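Local coordinates for serine-tRNA ligase (PDB 6BLJ), which probably attaches serine to its cognate tRNA in the cytoplasm by way of a seryl-adenylate intermediate, at residues G168-V173 with Y371-I376; V159-E164 with N375-A380. All coordinates share one frame; numbering follows the deposited sequence. Where two conformers were deposited one is given.

Contact 1 (G168-V173 with Y371-I376)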
ATOM      1  N   GLY A 168     -15.880 -29.591  -2.581  1.00 31.83           N
ATOM      2  CA  GLY A 168     -16.281 -30.919  -3.030  1.00 30.71           C
ATOM      3  C   GLY A 168     -15.136 -31.602  -3.771  1.00 35.10           C
ATOM      4  O   GLY A 168     -14.542 -31.023  -4.688  1.00 35.41           O
ATOM      5  N   ILE A 169     -14.821 -32.832  -3.370  1.00 29.65           N
ATOM      6  CA  ILE A 169     -13.837 -33.647  -4.080  1.00 31.12           C
ATOM      7  C   ILE A 169     -14.542 -34.286  -5.271  1.00 34.32           C
ATOM      8  O   ILE A 169     -15.321 -35.226  -5.106  1.00 36.58           O
ATOM      9  CB  ILE A 169     -13.219 -34.716  -3.169  1.00 41.09           C
ATOM     10  CG1 ILE A 169     -12.678 -34.093  -1.880  1.00 40.16           C
ATOM     11  CG2 ILE A 169     -12.140 -35.492  -3.909  1.00 35.05           C
ATOM     12  CD1 ILE A 169     -11.661 -33.029  -2.118  1.00 44.43           C
ATOM     13  N   VAL A 170     -14.268 -33.781  -6.477  1.00 32.44           N
ATOM     14  CA  VAL A 170     -15.007 -34.221  -7.656  1.00 37.09           C
ATOM     15  C   VAL A 170     -14.473 -35.555  -8.172  1.00 39.28           C
ATOM     16  O   VAL A 170     -15.247 -36.442  -8.548  1.00 32.32           O
ATOM     17  CB  VAL A 170     -14.974 -33.135  -8.747  1.00 31.84           C
ATOM     18  CG1 VAL A 170     -15.824 -33.576  -9.936  1.00 34.43           C
ATOM     19  CG2 VAL A 170     -15.464 -31.809  -8.197  1.00 31.09           C
ATOM     20  N   ARG A 171     -13.153 -35.712  -8.235  1.00 33.05           N
ATOM     21  CA  ARG A 171     -12.571 -36.978  -8.674  1.00 37.38           C
ATOM     22  C   ARG A 171     -11.094 -36.984  -8.329  1.00 34.70           C
ATOM     23  O   ARG A 171     -10.486 -35.939  -8.088  1.00 32.85           O
ATOM     24  CB  ARG A 171     -12.765 -37.224 -10.178  1.00 44.56           C
ATOM     25  CG  ARG A 171     -12.218 -36.123 -11.058  1.00 42.19           C
ATOM     26  CD  ARG A 171     -12.565 -36.363 -12.517  1.00 41.89           C
ATOM     27  NE  ARG A 171     -12.431 -35.124 -13.271  1.00 41.87           N
ATOM     28  CZ  ARG A 171     -13.439 -34.299 -13.521  1.00 40.76           C
ATOM     29  NH1 ARG A 171     -14.662 -34.593 -13.095  1.00 39.79           N
ATOM     30  NH2 ARG A 171     -13.227 -33.178 -14.189  1.00 34.79           N
ATOM     31  N   MET A 172     -10.529 -38.180  -8.298  1.00 37.54           N
ATOM     32  CA  MET A 172      -9.114 -38.370  -8.032  1.00 34.58           C
ATOM     33  C   MET A 172      -8.526 -39.197  -9.158  1.00 39.34           C
ATOM     34  O   MET A 172      -9.137 -40.178  -9.598  1.00 35.56           O
ATOM     35  CB  MET A 172      -8.908 -39.025  -6.677  1.00 39.73           C
ATOM     36  CG  MET A 172      -9.474 -38.151  -5.568  1.00 52.40           C
ATOM     37  SD  MET A 172      -9.218 -38.818  -3.939  1.00 65.24           S
ATOM     38  CE  MET A 172      -7.435 -38.889  -3.925  1.00 60.73           C
ATOM     39  N   VAL A 173      -7.375 -38.762  -9.660  1.00 35.01           N
ATOM     40  CA  VAL A 173      -6.746 -39.360 -10.829  1.00 30.39           C
ATOM     41  C   VAL A 173      -5.265 -39.563 -10.546  1.00 35.82           C
ATOM     42  O   VAL A 173      -4.550 -38.602 -10.245  1.00 37.90           O
ATOM     43  CB  VAL A 173      -6.927 -38.479 -12.081  1.00 36.35           C
ATOM     44  CG1 VAL A 173      -6.223 -39.111 -13.284  1.00 33.96           C
ATOM     45  CG2 VAL A 173      -8.420 -38.250 -12.374  1.00 39.41           C
ATOM     46  N   TYR A 371      -3.388 -36.242  -8.809  1.00 23.85           N
ATOM     47  CA  TYR A 371      -4.118 -35.042  -8.417  1.00 32.49           C
ATOM     48  C   TYR A 371      -5.556 -35.403  -8.053  1.00 33.17           C
ATOM     49  O   TYR A 371      -6.018 -36.530  -8.256  1.00 31.35           O
ATOM     50  CB  TYR A 371      -4.103 -33.973  -9.522  1.00 22.01           C
ATOM     51  CG  TYR A 371      -4.819 -34.399 -10.762  1.00 26.55           C
ATOM     52  CD1 TYR A 371      -4.126 -34.976 -11.825  1.00 27.89           C
ATOM     53  CD2 TYR A 371      -6.199 -34.297 -10.858  1.00 32.15           C
ATOM     54  CE1 TYR A 371      -4.791 -35.412 -12.952  1.00 28.70           C
ATOM     55  CE2 TYR A 371      -6.869 -34.733 -11.985  1.00 32.62           C
ATOM     56  CZ  TYR A 371      -6.160 -35.269 -13.036  1.00 32.34           C
ATOM     57  OH  TYR A 371      -6.840 -35.709 -14.156  1.00 31.03           O
ATOM     58  N   ARG A 372      -6.276 -34.398  -7.551  1.00 25.15           N
ATOM     59  CA  ARG A 372      -7.718 -34.485  -7.403  1.00 27.52           C
ATOM     60  C   ARG A 372      -8.315 -33.175  -7.895  1.00 27.93           C
ATOM     61  O   ARG A 372      -7.672 -32.117  -7.824  1.00 25.22           O
ATOM     62  CB  ARG A 372      -8.123 -34.777  -5.935  1.00 29.20           C
ATOM     63  CG  ARG A 372      -7.746 -33.648  -4.943  1.00 28.75           C
ATOM     64  CD  ARG A 372      -7.948 -34.059  -3.475  1.00 31.74           C
ATOM     65  NE  ARG A 372      -7.807 -32.921  -2.556  1.00 27.69           N
ATOM     66  CZ  ARG A 372      -7.916 -33.012  -1.228  1.00 31.62           C
ATOM     67  NH1 ARG A 372      -8.166 -34.185  -0.676  1.00 30.70           N
ATOM     68  NH2 ARG A 372      -7.784 -31.937  -0.451  1.00 24.67           N
ATOM     69  N   VAL A 373      -9.542 -33.257  -8.404  1.00 26.41           N
ATOM     70  CA  VAL A 373     -10.303 -32.094  -8.860  1.00 28.04           C
ATOM     71  C   VAL A 373     -11.236 -31.680  -7.737  1.00 29.74           C
ATOM     72  O   VAL A 373     -11.958 -32.520  -7.187  1.00 27.01           O
ATOM     73  CB  VAL A 373     -11.107 -32.418 -10.130  1.00 30.24           C
ATOM     74  CG1 VAL A 373     -11.890 -31.194 -10.595  1.00 27.65           C
ATOM     75  CG2 VAL A 373     -10.198 -32.949 -11.216  1.00 33.44           C
ATOM     76  N   VAL A 374     -11.257 -30.390  -7.414  1.00 22.44           N
ATOM     77  CA  VAL A 374     -12.024 -29.919  -6.270  0.55 28.16           C
ATOM     78  C   VAL A 374     -12.934 -28.774  -6.687  1.00 30.90           C
ATOM     79  O   VAL A 374     -12.560 -27.886  -7.464  1.00 25.92           O
ATOM     80  CB  VAL A 374     -11.133 -29.507  -5.081  0.55 28.32           C
ATOM     81  CG1 VAL A 374     -10.304 -30.708  -4.613  0.55 30.58           C
ATOM     82  CG2 VAL A 374     -10.245 -28.355  -5.450  0.55 24.58           C
ATOM     83  N   ASN A 375     -14.167 -28.832  -6.174  1.00 26.20           N
ATOM     84  CA  ASN A 375     -15.235 -27.877  -6.454  1.00 27.07           C
ATOM     85  C   ASN A 375     -15.234 -26.842  -5.328  1.00 27.71           C
ATOM     86  O   ASN A 375     -15.589 -27.162  -4.188  1.00 29.74           O
ATOM     87  CB  ASN A 375     -16.567 -28.628  -6.547  1.00 31.78           C
ATOM     88  CG  ASN A 375     -17.734 -27.736  -6.932  1.00 41.04           C
ATOM     89  OD1 ASN A 375     -17.576 -26.537  -7.163  1.00 46.71           O
ATOM     90  ND2 ASN A 375     -18.918 -28.332  -7.030  1.00 34.96           N
ATOM     91  N   ILE A 376     -14.826 -25.613  -5.645  1.00 25.22           N
ATOM     92  CA  ILE A 376     -14.559 -24.587  -4.635  1.00 22.71           C
ATOM     93  C   ILE A 376     -15.873 -24.037  -4.089  1.00 29.46           C
ATOM     94  O   ILE A 376     -16.757 -23.623  -4.854  1.00 26.84           O
ATOM     95  CB  ILE A 376     -13.688 -23.454  -5.215  1.00 25.52           C
ATOM     96  CG1 ILE A 376     -12.324 -23.982  -5.681  1.00 26.17           C
ATOM     97  CG2 ILE A 376     -13.456 -22.348  -4.168  1.00 23.12           C
ATOM     98  CD1 ILE A 376     -11.490 -24.580  -4.558  1.00 25.58           C
TER
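Val173 lies against one face of the Tyr371 ring at the end of an antiparallel strand pair that a classic beta bulge interrupts, an instructive case of how an edge strand absorbs an extra residue. Strand 168-173 borders the largely antiparallel sheet of the class II synthetase core, whose next strand inward is 371-375. At the bulge Val170 and Arg171 both face Val373: Val170 N donates to Val373 O at 2.7 Å, whereas Val373 N turns to Arg171 O. Helical backbone angles at Val170 (phi -80°, psi -44°) make this kink and swing its side chain toward the partner strand, where CG2 comes 3.7 Å from Asn375 CB. Hydrogen-bonded antiparallel pairs flank the bulge, Gly168 with Asn375 on one side and Val173 with Tyr371 on the other.

Side chains sort onto two faces. Arg171, Val173, Tyr371 and Val373 share one, and there Val173 CB sits 3.4 Å from Tyr371 CZ while both valine methyls approach the phenolic OH. Arg171 runs alongside Val373, its NE 3.7 Å from Val373 CG2. Ile169, Met172, Arg372 and Val374 occupy the other face. Arg372 CG lies between backbone N and carbonyl carbon (chi1 64°), and the chain, extended from there to NE, projects off the sheet and brings its guanidinium to Ile169. Ile169 CD1 covers one face of that group, 3.8 Å from CZ, and equally touches Val374 CG1. Nearer the backbone, Met172 CG packs 3.7 Å from Arg372 CB.

Helix 348-366 covers the Tyr371 face. Its Glu361 pairs with Arg171 NH2 in a salt bridge and also bonds Tyr371 OH, which Gln365 reaches too, so the ring's outer end is held between two helix side chains. On the opposite face, Arg372 NE forms a salt bridge with Glu392 OE1 of strand 387-394.

Contact 2 (V159-E164 with N375-A380)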
ATOM      1  N   VAL A 159     -20.746 -26.021  -4.563  1.00 36.63           N
ATOM      2  CA  VAL A 159     -21.023 -26.377  -3.175  1.00 33.44           C
ATOM      3  C   VAL A 159     -21.260 -25.112  -2.364  1.00 31.23           C
ATOM      4  O   VAL A 159     -20.448 -24.174  -2.391  1.00 31.07           O
ATOM      5  CB  VAL A 159     -19.875 -27.213  -2.584  1.00 34.50           C
ATOM      6  CG1 VAL A 159     -20.109 -27.445  -1.091  1.00 33.06           C
ATOM      7  CG2 VAL A 159     -19.781 -28.547  -3.305  1.00 34.56           C
ATOM      8  N   VAL A 160     -22.382 -25.076  -1.648  1.00 33.75           N
ATOM      9  CA  VAL A 160     -22.786 -23.913  -0.866  1.00 37.86           C
ATOM     10  C   VAL A 160     -22.191 -24.051   0.530  1.00 37.49           C
ATOM     11  O   VAL A 160     -22.606 -24.908   1.312  1.00 37.31           O
ATOM     12  CB  VAL A 160     -24.313 -23.779  -0.811  1.00 39.98           C
ATOM     13  CG1 VAL A 160     -24.712 -22.565   0.015  1.00 38.73           C
ATOM     14  CG2 VAL A 160     -24.893 -23.683  -2.226  1.00 38.85           C
ATOM     15  N   SER A 161     -21.207 -23.216   0.838  1.00 34.29           N
ATOM     16  CA  SER A 161     -20.547 -23.240   2.136  1.00 33.19           C
ATOM     17  C   SER A 161     -19.610 -22.049   2.210  1.00 33.84           C
ATOM     18  O   SER A 161     -19.179 -21.515   1.183  1.00 32.32           O
ATOM     19  CB  SER A 161     -19.775 -24.549   2.359  1.00 34.35           C
ATOM     20  OG  SER A 161     -19.079 -24.527   3.595  1.00 35.10           O
ATOM     21  N   ASP A 162     -19.302 -21.633   3.439  1.00 35.32           N
ATOM     22  CA  ASP A 162     -18.318 -20.583   3.685  1.00 30.50           C
ATOM     23  C   ASP A 162     -16.956 -21.133   4.092  1.00 35.32           C
ATOM     24  O   ASP A 162     -16.048 -20.349   4.382  1.00 39.65           O
ATOM     25  CB  ASP A 162     -18.831 -19.616   4.768  1.00 35.14           C
ATOM     26  CG  ASP A 162     -19.093 -20.315   6.114  1.00 45.17           C
ATOM     27  OD1 ASP A 162     -18.855 -21.534   6.217  1.00 44.94           O
ATOM     28  OD2 ASP A 162     -19.582 -19.648   7.059  1.00 47.16           O
ATOM     29  N   ASN A 163     -16.802 -22.453   4.161  1.00 32.68           N
ATOM     30  CA  ASN A 163     -15.578 -23.075   4.657  1.00 39.95           C
ATOM     31  C   ASN A 163     -15.014 -23.980   3.572  1.00 36.92           C
ATOM     32  O   ASN A 163     -15.671 -24.946   3.172  1.00 34.04           O
ATOM     33  CB  ASN A 163     -15.870 -23.877   5.930  1.00 42.98           C
ATOM     34  CG  ASN A 163     -14.615 -24.439   6.588  1.00 52.98           C
ATOM     35  OD1 ASN A 163     -13.541 -24.484   5.993  1.00 43.27           O
ATOM     36  ND2 ASN A 163     -14.765 -24.907   7.822  1.00 62.66           N
ATOM     37  N   GLU A 164     -13.781 -23.704   3.139  1.00 30.37           N
ATOM     38  CA  GLU A 164     -13.167 -24.521   2.100  1.00 34.91           C
ATOM     39  C   GLU A 164     -12.865 -25.944   2.551  1.00 39.52           C
ATOM     40  O   GLU A 164     -12.530 -26.775   1.699  1.00 35.56           O
ATOM     41  CB  GLU A 164     -11.890 -23.873   1.564  1.00 39.38           C
ATOM     42  CG  GLU A 164     -12.161 -22.745   0.596  1.00 47.29           C
ATOM     43  CD  GLU A 164     -10.902 -22.267  -0.099  1.00 55.72           C
ATOM     44  OE1 GLU A 164     -10.352 -21.227   0.318  1.00 54.96           O
ATOM     45  OE2 GLU A 164     -10.483 -22.935  -1.077  1.00 56.60           O
ATOM     46  N   ASN A 375     -14.167 -28.832  -6.174  1.00 26.20           N
ATOM     47  CA  ASN A 375     -15.235 -27.877  -6.454  1.00 27.07           C
ATOM     48  C   ASN A 375     -15.234 -26.842  -5.328  1.00 27.71           C
ATOM     49  O   ASN A 375     -15.589 -27.162  -4.188  1.00 29.74           O
ATOM     50  CB  ASN A 375     -16.567 -28.628  -6.547  1.00 31.78           C
ATOM     51  CG  ASN A 375     -17.734 -27.736  -6.932  1.00 41.04           C
ATOM     52  OD1 ASN A 375     -17.576 -26.537  -7.163  1.00 46.71           O
ATOM     53  ND2 ASN A 375     -18.918 -28.332  -7.030  1.00 34.96           N
ATOM     54  N   ILE A 376     -14.826 -25.613  -5.645  1.00 25.22           N
ATOM     55  CA  ILE A 376     -14.559 -24.587  -4.635  1.00 22.71           C
ATOM     56  C   ILE A 376     -15.873 -24.037  -4.089  1.00 29.46           C
ATOM     57  O   ILE A 376     -16.757 -23.623  -4.854  1.00 26.84           O
ATOM     58  CB  ILE A 376     -13.688 -23.454  -5.215  1.00 25.52           C
ATOM     59  CG1 ILE A 376     -12.324 -23.982  -5.681  1.00 26.17           C
ATOM     60  CG2 ILE A 376     -13.456 -22.348  -4.168  1.00 23.12           C
ATOM     61  CD1 ILE A 376     -11.490 -24.580  -4.558  1.00 25.58           C
ATOM     62  N   VAL A 377     -15.973 -23.965  -2.756  1.00 25.77           N
ATOM     63  CA  VAL A 377     -17.234 -23.596  -2.116  1.00 29.33           C
ATOM     64  C   VAL A 377     -17.657 -22.169  -2.489  1.00 30.36           C
ATOM     65  O   VAL A 377     -16.824 -21.288  -2.746  1.00 24.23           O
ATOM     66  CB  VAL A 377     -17.137 -23.747  -0.586  1.00 30.52           C
ATOM     67  CG1 VAL A 377     -16.836 -25.190  -0.218  1.00 27.74           C
ATOM     68  CG2 VAL A 377     -16.081 -22.809   0.012  1.00 28.65           C
ATOM     69  N   SER A 378     -18.974 -21.941  -2.482  1.00 29.28           N
ATOM     70  CA  SER A 378     -19.525 -20.678  -2.970  1.00 31.37           C
ATOM     71  C   SER A 378     -18.980 -19.478  -2.202  1.00 31.79           C
ATOM     72  O   SER A 378     -18.767 -18.408  -2.785  1.00 30.66           O
ATOM     73  CB  SER A 378     -21.046 -20.713  -2.880  1.00 29.21           C
ATOM     74  OG  SER A 378     -21.444 -21.014  -1.556  1.00 32.42           O
ATOM     75  N   GLY A 379     -18.769 -19.620  -0.890  1.00 32.50           N
ATOM     76  CA  GLY A 379     -18.282 -18.491  -0.102  1.00 26.64           C
ATOM     77  C   GLY A 379     -16.865 -18.049  -0.436  1.00 34.50           C
ATOM     78  O   GLY A 379     -16.472 -16.936  -0.074  1.00 33.39           O
ATOM     79  N   ALA A 380     -16.084 -18.892  -1.114  1.00 30.71           N
ATOM     80  CA  ALA A 380     -14.704 -18.547  -1.422  1.00 27.17           C
ATOM     81  C   ALA A 380     -14.511 -18.009  -2.838  1.00 27.27           C
ATOM     82  O   ALA A 380     -13.405 -17.568  -3.161  1.00 29.48           O
ATOM     83  CB  ALA A 380     -13.787 -19.764  -1.208  1.00 24.90           C
TER
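Val159 CG2 lies over one face of the Asn375 amide, at its nitrogen end, 3.8 Å from ND2, and the same nitrogen donates to Thr157 O. At the far end Ala380 CB stands over one face of the Glu164 carboxylate, whose OE2 is 4.0 Å from Ile376 CD1 and has a weak hydrogen bond to Asn167 ND2. Between these groups two irregular segments join, one of them built round an ST turn in which Ser161 OG accepts from Asn163 N at 3.1 Å. With its OG anti to the backbone N (chi1 177°), Ser161 can reach forward to that amide, and Asn166 bonds the same oxygen.

The two amides after Val377 bond to alternate carbonyls of the loop: Ser378 N gives to Val159 O at 2.7 Å, and Gly379 N to Ser161 O at 2.8 Å. Ser378 OG accepts a longer bond from Ser161 N and is also bonded to Arg32 O. Val377 projects into the bend of 159-164, its CG1 3.6 Å from Asn163 O and 4.1 Å from Val159 CG1.

Asp162 OD2 is bonded by Asn402 ND2 of the second subunit, so the loop lies at a subunit interface. Glu164 CG meanwhile rests 3.8 Å from Ala380 CB.

In the fold
Contacts 1 and 2 use neighbouring parts of the same two chain regions, but in opposite senses. In contact 2 the loop 159-164 packs on what follows strand 371-375, running the same way; the chain then reverses, and in contact 1 strand 168-173 pairs antiparallel with 371-375 itself. Their centres lie 13 Å apart, they share Asn375 and Ile376, and Gly168 N packs 4.1 Å from Val159 CG2. Both flank the AMP site without belonging to its pocket: the side chain of Val374 in contact 1 is about 10 Å from the nucleotide, and that of Ile376 in contact 2 about 9 Å. Strand 387-394 separates 371-375 from strand 404-412, which carries pocket residues such as Glu406.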